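Local coordinates for RNA-binding protein RO60 (Deinococcus radiodurans, PDB 2NVO) that binds several small RNAs that accumulate during recovery from ultraviolet irradiation and contributes to the resistance of the bacterium to that radiation, at residues 423-426 / 427-430. Residues are numbered along the deposited sequence; the frame is centred on the assembly and turned at random.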
# COMPACT_ATOMS: atom_id res chain seq x y z
N ARG A 423 -16.34 -20.49 10.78
CA ARG A 423 -17.11 -20.20 11.99
C ARG A 423 -16.25 -19.72 13.15
O ARG A 423 -16.75 -19.21 14.15
CB ARG A 423 -17.94 -21.42 12.42
CG ARG A 423 -19.25 -21.56 11.65
CD ARG A 423 -19.79 -22.98 11.67
NE ARG A 423 -19.07 -23.83 10.72
CZ ARG A 423 -18.21 -24.76 11.08
NH1 ARG A 423 -17.96 -24.97 12.37
NH2 ARG A 423 -17.59 -25.49 10.15
N ASP A 424 -14.94 -19.88 13.01
CA ASP A 424 -14.02 -19.46 14.06
C ASP A 424 -14.00 -17.94 14.19
O ASP A 424 -14.34 -17.22 13.25
CB ASP A 424 -12.60 -19.98 13.76
CG ASP A 424 -12.36 -21.39 14.30
OD1 ASP A 424 -12.25 -21.56 15.52
OD2 ASP A 424 -12.26 -22.33 13.49
N THR A 425 -13.62 -17.46 15.36
CA THR A 425 -13.27 -16.06 15.52
C THR A 425 -11.75 -15.91 15.37
O THR A 425 -11.02 -16.89 15.32
CB THR A 425 -13.57 -15.59 16.93
OG1 THR A 425 -12.99 -16.51 17.85
CG2 THR A 425 -15.07 -15.48 17.16
N LEU A 426 -11.29 -14.66 15.33
CA LEU A 426 -9.87 -14.38 15.27
C LEU A 426 -9.19 -15.05 16.45
O LEU A 426 -8.18 -15.72 16.32
CB LEU A 426 -9.63 -12.86 15.30
CG LEU A 426 -8.15 -12.46 15.28
CD1 LEU A 426 -7.43 -13.08 14.06
CD2 LEU A 426 -8.00 -10.94 15.30
N GLU A 427 -9.79 -14.89 17.62
CA GLU A 427 -9.25 -15.47 18.85
C GLU A 427 -9.20 -17.01 18.85
O GLU A 427 -8.20 -17.59 19.24
CB GLU A 427 -10.04 -14.96 20.06
CG GLU A 427 -10.55 -13.50 19.91
CD GLU A 427 -11.84 -13.40 19.06
OE1 GLU A 427 -12.86 -14.05 19.40
OE2 GLU A 427 -11.83 -12.65 18.07
N SER A 428 -10.25 -17.68 18.38
CA SER A 428 -10.23 -19.14 18.39
C SER A 428 -9.28 -19.70 17.31
O SER A 428 -8.63 -20.72 17.52
CB SER A 428 -11.65 -19.74 18.29
OG SER A 428 -12.29 -19.39 17.08
N ALA A 429 -9.20 -19.03 16.17
CA ALA A 429 -8.25 -19.41 15.12
C ALA A 429 -6.80 -19.24 15.62
O ALA A 429 -5.95 -20.07 15.35
CB ALA A 429 -8.47 -18.56 13.89
N MET A 430 -6.53 -18.15 16.33
CA MET A 430 -5.20 -17.94 16.88
C MET A 430 -4.76 -19.11 17.75
O MET A 430 -3.63 -19.59 17.65
CB MET A 430 -5.15 -16.62 17.68
CG MET A 430 -5.05 -15.38 16.81
SD MET A 430 -5.16 -13.87 17.78
CE MET A 430 -3.68 -14.03 18.79
O HOH W 1 -13.19 -12.38 14.99
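Thr425 and Ser428 form a capping box at the start of helix 426-432 in the von Willebrand factor A-like domain, each side-chain oxygen meeting the other residue's backbone NH. As N-cap, Thr425 holds OG1 between its own N and carbonyl carbon (chi1 50°), which turns the oxygen onto the first turn, where it accepts from Ser428 N at 3.0 Å in a fairly straight bond (160°). Ser428 OG faces back along the chain to take the Thr425 N-H at 2.9 Å; this return bond is more bent, at 140°. Ser428 OG in turn donates to Asp424 OD1 (2.7 Å), using the anti lone pair of the carboxylate oxygen. Two bonds thus grip OG and leave its rotation little choice. The aspartate has further partners in a salt bridge from OD1 to Lys432, at the far end of the same helix, and a bond from OD2 to Thr421 N.

The chain of Glu427 folds its carboxylate back over the cap. A weak bond from Thr425 OG1 reaches OE1, and a water that accepts from Leu426 N donates a weak hydrogen bond to Glu427 OE2. A negative charge at this helix end would probably be favoured by the helix dipole. On the side facing helix 388-402, Ala429 and Met430 touch Ala393, and Met430 also Asn389 and Met390, whereas Leu426 turns to Leu319 and Arg322 of helix 315-326. Between Leu426 and Met430 the side chains pass at a slant, with Leu426 CG 4.1 Å from Met430 SD.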